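Local coordinates for UspA1 (PDB 3NTN), which is a trimeric autotransporter adhesin of the outer membrane of Moraxella catarrhalis that binds fibronectin and the receptor CEACAM1, at residues S82-G86 and S87-V91; A132-G136 and L137-G141. All blocks are in the same frame, centred on the assembly; numbering follows the deposited sequence.

Contact 1: residues S82-G86 and S87-V91; sequences SVAIG and SNNTV
Ser82 OG lies 3.5 Å from Val91 CG1 while hydrogen bonds to the carbonyl of Glu80 and the backbone N-H of Val98 hold it in place. Val91 turns that methyl to the serine by setting CG1 anti to its own backbone N (chi1 178°). The hydroxyl is thus spent on the backbone, and what it offers Val91 is plain van der Waals contact.

One step nearer the corner, Ala84 CB meets Asn89 CB at 4.1 Å. The CA atoms of Ala84 and Asn89 stand 6.5 Å apart, too far for a ladder of backbone bonds, so the two strands face each other through side chains as layers of different sheets. The Asn89 amide tucks into the inside of the corner, with ND2 4.0 Å from Gly86 C. There it ties its coil to the preceding one, ND2 donating to Asn75 OD1, and to the following one, through Gly102 O and Thr105 OG1. A bond from Asn75 ND2 to Gly86 O reinforces the first of these links.

Val83 and Ile85 point the other way, where Ile85 packs on Val83 of the second subunit and on Ile85 of the third. Two short strands joined by a tight corner, repeated coil upon coil, make the left-handed parallel beta-roll of YadA-like trimeric adhesin heads.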
ATOM      1  N   SER B  82      16.938  -2.151  -5.412  1.00 46.34           N
ATOM      2  CA  SER B  82      16.126  -1.195  -4.733  1.00 44.21           C
ATOM      3  C   SER B  82      15.690  -0.146  -5.707  1.00 42.97           C
ATOM      4  O   SER B  82      16.344   0.031  -6.752  1.00 43.45           O
ATOM      5  CB  SER B  82      16.912  -0.537  -3.604  1.00 43.37           C
ATOM      6  OG  SER B  82      17.037  -1.456  -2.570  1.00 44.43           O
ATOM      7  N   VAL B  83      14.595   0.529  -5.347  1.00 41.26           N
ATOM      8  CA  VAL B  83      13.945   1.576  -6.160  1.00 40.52           C
ATOM      9  C   VAL B  83      13.634   2.775  -5.253  1.00 40.15           C
ATOM     10  O   VAL B  83      13.196   2.589  -4.134  1.00 41.14           O
ATOM     11  CB  VAL B  83      12.652   0.987  -6.797  1.00 40.79           C
ATOM     12  CG1 VAL B  83      11.761   2.073  -7.480  1.00 37.86           C
ATOM     13  CG2 VAL B  83      13.022  -0.132  -7.766  1.00 41.46           C
ATOM     14  N   ALA B  84      13.868   3.997  -5.716  1.00 41.06           N
ATOM     15  CA  ALA B  84      13.314   5.184  -5.056  1.00 40.48           C
ATOM     16  C   ALA B  84      12.786   6.140  -6.112  1.00 41.75           C
ATOM     17  O   ALA B  84      13.548   6.616  -6.968  1.00 43.56           O
ATOM     18  CB  ALA B  84      14.367   5.888  -4.260  1.00 40.94           C
ATOM     19  N   ILE B  85      11.498   6.493  -6.018  1.00 41.20           N
ATOM     20  CA  ILE B  85      10.918   7.424  -6.937  1.00 39.70           C
ATOM     21  C   ILE B  85      10.276   8.474  -6.085  1.00 41.46           C
ATOM     22  O   ILE B  85       9.519   8.139  -5.168  1.00 42.14           O
ATOM     23  CB  ILE B  85       9.900   6.733  -7.851  1.00 39.32           C
ATOM     24  CG1 ILE B  85      10.607   5.643  -8.687  1.00 39.28           C
ATOM     25  CG2 ILE B  85       9.138   7.774  -8.811  1.00 35.64           C
ATOM     26  CD1 ILE B  85       9.622   4.736  -9.440  1.00 43.75           C
ATOM     27  N   GLY B  86      10.560   9.744  -6.395  1.00 42.52           N
ATOM     28  CA  GLY B  86       9.982  10.891  -5.699  1.00 43.12           C
ATOM     29  C   GLY B  86      11.128  11.814  -5.326  1.00 45.71           C
ATOM     30  O   GLY B  86      11.862  12.204  -6.193  1.00 46.90           O
ATOM     31  N   SER B  87      11.361  12.048  -4.029  1.00 46.45           N
ATOM     32  CA  SER B  87      12.195  13.170  -3.537  1.00 49.19           C
ATOM     33  C   SER B  87      12.867  12.920  -2.202  1.00 49.40           C
ATOM     34  O   SER B  87      12.227  12.433  -1.290  1.00 47.66           O
ATOM     35  CB  SER B  87      11.310  14.382  -3.350  1.00 50.72           C
ATOM     36  OG  SER B  87      11.614  15.291  -4.350  1.00 55.65           O
ATOM     37  N   ASN B  88      14.154  13.267  -2.069  1.00 52.11           N
ATOM     38  CA  ASN B  88      14.894  13.042  -0.797  1.00 53.48           C
ATOM     39  C   ASN B  88      14.605  11.658  -0.166  1.00 51.07           C
ATOM     40  O   ASN B  88      13.931  11.558   0.862  1.00 52.49           O
ATOM     41  CB  ASN B  88      14.598  14.163   0.236  1.00 55.70           C
ATOM     42  CG  ASN B  88      14.923  15.544  -0.287  1.00 63.54           C
ATOM     43  OD1 ASN B  88      16.100  15.934  -0.355  1.00 70.51           O
ATOM     44  ND2 ASN B  88      13.882  16.324  -0.629  1.00 68.93           N
ATOM     45  N   ASN B  89      15.086  10.597  -0.785  1.00 48.74           N
ATOM     46  CA  ASN B  89      14.941   9.250  -0.254  1.00 47.84           C
ATOM     47  C   ASN B  89      16.359   8.634  -0.305  1.00 49.01           C
ATOM     48  O   ASN B  89      17.167   9.036  -1.152  1.00 50.51           O
ATOM     49  CB  ASN B  89      13.962   8.415  -1.086  1.00 44.84           C
ATOM     50  CG  ASN B  89      12.560   9.057  -1.195  1.00 46.07           C
ATOM     51  OD1 ASN B  89      11.922   9.367  -0.183  1.00 43.56           O
ATOM     52  ND2 ASN B  89      12.069   9.214  -2.429  1.00 38.90           N
ATOM     53  N   THR B  90      16.684   7.735   0.623  1.00 48.69           N
ATOM     54  CA  THR B  90      17.999   7.100   0.651  1.00 49.30           C
ATOM     55  C   THR B  90      17.825   5.628   1.006  1.00 49.17           C
ATOM     56  O   THR B  90      17.125   5.342   1.968  1.00 48.16           O
ATOM     57  CB  THR B  90      18.920   7.717   1.712  1.00 52.26           C
ATOM     58  OG1 THR B  90      19.090   9.128   1.468  1.00 54.83           O
ATOM     59  CG2 THR B  90      20.305   6.988   1.744  1.00 52.36           C
ATOM     60  N   VAL B  91      18.472   4.725   0.231  1.00 48.62           N
ATOM     61  CA  VAL B  91      18.639   3.289   0.567  1.00 47.64           C
ATOM     62  C   VAL B  91      20.133   3.047   0.658  1.00 50.71           C
ATOM     63  O   VAL B  91      20.846   3.291  -0.286  1.00 52.57           O
ATOM     64  CB  VAL B  91      17.983   2.322  -0.529  1.00 46.50           C
ATOM     65  CG1 VAL B  91      18.203   0.783  -0.209  1.00 42.13           C
ATOM     66  CG2 VAL B  91      16.506   2.606  -0.693  1.00 41.66           C
TER

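Contact 2: residues A132-G136 and L137-G141; sequences AEVGG and LSLTG
Ala132 to Val134 and Leu137 to Leu139 run antiparallel as a two-stranded hairpin, their axes 4.8 Å apart at closest and 153° between their directions, with Ala132-Leu139 and Val134-Leu137 as hydrogen-bonded pairs that use both N-H groups each, and a type II' turn through Gly135 and Gly136 closing the end.

Glu133 and Ser138, the non-hydrogen-bonded pair between them, share the outer, exposed face. The glutamate chain folds back on itself at chi2 (-68°), which carries its carboxylate across to the neighbouring strand. Ser138 OG then donates to Glu133 OE1 on the syn side of the carboxylate, at a short 2.5 Å. The other carboxylate oxygen, Glu133 OE2, stays 3.3 Å from Ser138 OG, so the hydroxyl is held by one oxygen rather than shared between two. At the root of the same residue, Glu133 CA sends a C-H contact to Leu137 O.

Ala132, Val134, Leu137 and Leu139 occupy the other face and are buried. Val134 CG2 approaches Leu139 CD1 diagonally at 4.2 Å, whereas Leu137 has its CB 3.2 Å from Val134 O and turns its branched end away from the partner strand.

This face meets other chains. Leu137 packs on Val191 of the second subunit and Ala193 of the third, Leu139 on Ala187 of the second, and Val134 on His186 of the third, all on the 182-217 helices of the partners. Ala132 and Val134 also rest on Ile172 of the second subunit, in the segment ahead of its helix, consistent with a place near the start of the coiled stalk.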
ATOM      1  N   ALA B 132      -1.608 -11.950  21.847  1.00 52.14           N
ATOM      2  CA  ALA B 132      -1.689 -10.677  22.534  1.00 52.39           C
ATOM      3  C   ALA B 132      -2.437 -10.862  23.828  1.00 53.99           C
ATOM      4  O   ALA B 132      -3.346 -11.708  23.914  1.00 53.82           O
ATOM      5  CB  ALA B 132      -2.417  -9.603  21.650  1.00 51.69           C
ATOM      6  N   GLU B 133      -2.046 -10.075  24.828  1.00 55.70           N
ATOM      7  CA  GLU B 133      -2.732 -10.034  26.123  1.00 58.17           C
ATOM      8  C   GLU B 133      -3.350  -8.643  26.321  1.00 57.67           C
ATOM      9  O   GLU B 133      -2.658  -7.636  26.319  1.00 56.68           O
ATOM     10  CB  GLU B 133      -1.772 -10.369  27.259  1.00 60.86           C
ATOM     11  CG  GLU B 133      -0.884 -11.605  26.994  1.00 66.76           C
ATOM     12  CD  GLU B 133      -1.658 -12.944  26.966  1.00 71.20           C
ATOM     13  OE1 GLU B 133      -2.448 -13.198  27.896  1.00 72.88           O
ATOM     14  OE2 GLU B 133      -1.455 -13.758  26.024  1.00 73.21           O
ATOM     15  N   VAL B 134      -4.671  -8.615  26.454  1.00 57.92           N
ATOM     16  CA  VAL B 134      -5.439  -7.394  26.654  1.00 58.09           C
ATOM     17  C   VAL B 134      -6.113  -7.528  28.011  1.00 61.46           C
ATOM     18  O   VAL B 134      -7.016  -8.351  28.177  1.00 61.94           O
ATOM     19  CB  VAL B 134      -6.508  -7.249  25.561  1.00 56.65           C
ATOM     20  CG1 VAL B 134      -7.321  -5.984  25.772  1.00 55.94           C
ATOM     21  CG2 VAL B 134      -5.864  -7.303  24.187  1.00 51.36           C
ATOM     22  N   GLY B 135      -5.659  -6.748  28.996  1.00 63.98           N
ATOM     23  CA  GLY B 135      -6.134  -6.929  30.358  1.00 66.65           C
ATOM     24  C   GLY B 135      -5.673  -8.305  30.842  1.00 67.85           C
ATOM     25  O   GLY B 135      -4.476  -8.645  30.753  1.00 69.46           O
ATOM     26  N   GLY B 136      -6.605  -9.108  31.344  1.00 67.33           N
ATOM     27  CA  GLY B 136      -6.313 -10.515  31.589  1.00 66.04           C
ATOM     28  C   GLY B 136      -6.891 -11.406  30.503  1.00 63.39           C
ATOM     29  O   GLY B 136      -7.161 -12.582  30.739  1.00 63.75           O
ATOM     30  N   LEU B 137      -7.088 -10.861  29.307  1.00 60.26           N
ATOM     31  CA  LEU B 137      -7.623 -11.678  28.228  1.00 58.29           C
ATOM     32  C   LEU B 137      -6.506 -12.116  27.259  1.00 56.51           C
ATOM     33  O   LEU B 137      -5.764 -11.287  26.784  1.00 55.45           O
ATOM     34  CB  LEU B 137      -8.747 -10.951  27.481  1.00 57.07           C
ATOM     35  CG  LEU B 137      -9.377 -11.718  26.312  1.00 57.36           C
ATOM     36  CD1 LEU B 137     -10.025 -13.015  26.841  1.00 60.95           C
ATOM     37  CD2 LEU B 137     -10.410 -10.853  25.530  1.00 55.19           C
ATOM     38  N   SER B 138      -6.414 -13.410  26.973  1.00 55.73           N
ATOM     39  CA  SER B 138      -5.505 -13.906  25.953  1.00 56.07           C
ATOM     40  C   SER B 138      -6.172 -14.052  24.585  1.00 54.74           C
ATOM     41  O   SER B 138      -7.264 -14.656  24.468  1.00 55.24           O
ATOM     42  CB  SER B 138      -4.886 -15.248  26.369  1.00 57.61           C
ATOM     43  OG  SER B 138      -4.091 -15.100  27.545  1.00 59.73           O
ATOM     44  N   LEU B 139      -5.508 -13.485  23.567  1.00 53.26           N
ATOM     45  CA  LEU B 139      -5.835 -13.717  22.134  1.00 51.91           C
ATOM     46  C   LEU B 139      -4.698 -14.508  21.486  1.00 52.22           C
ATOM     47  O   LEU B 139      -3.537 -14.105  21.588  1.00 52.90           O
ATOM     48  CB  LEU B 139      -6.058 -12.398  21.400  1.00 48.85           C
ATOM     49  CG  LEU B 139      -7.168 -11.542  22.024  1.00 51.36           C
ATOM     50  CD1 LEU B 139      -7.281 -10.131  21.350  1.00 49.99           C
ATOM     51  CD2 LEU B 139      -8.490 -12.275  21.933  1.00 50.71           C
ATOM     52  N   THR B 140      -5.005 -15.637  20.849  1.00 52.72           N
ATOM     53  CA  THR B 140      -3.955 -16.494  20.254  1.00 53.37           C
ATOM     54  C   THR B 140      -4.309 -16.931  18.836  1.00 52.00           C
ATOM     55  O   THR B 140      -5.414 -16.691  18.356  1.00 51.55           O
ATOM     56  CB  THR B 140      -3.649 -17.780  21.075  1.00 55.18           C
ATOM     57  OG1 THR B 140      -4.829 -18.571  21.157  1.00 56.99           O
ATOM     58  CG2 THR B 140      -3.094 -17.495  22.510  1.00 58.53           C
ATOM     59  N   GLY B 141      -3.349 -17.567  18.178  1.00 53.06           N
ATOM     60  CA  GLY B 141      -3.548 -18.173  16.880  1.00 53.19           C
ATOM     61  C   GLY B 141      -3.671 -17.171  15.760  1.00 52.88           C
ATOM     62  O   GLY B 141      -4.501 -17.347  14.837  1.00 53.67           O
TER

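In the fold
From the N terminus the chain winds through the coils of the head, and contact 1 closes one corner among them, joining strand 83-85 of the long parallel sheet to strand 89-91 of a second, shorter one. More coils follow, and contact 2 closes a separate hairpin at 132-141, an excursion between strands 115-117 and 153-154 of the long sheet. The chain then goes on to helix 182-217. The two contacts lie in series, neither nested nor crossing, with centres about 39 Å apart. Both touch the two other subunits, but at different levels of the trimer: contact 1 belongs to the packing of the three head rolls, contact 2 probably to the neck, where the hairpin meets neighbouring helices.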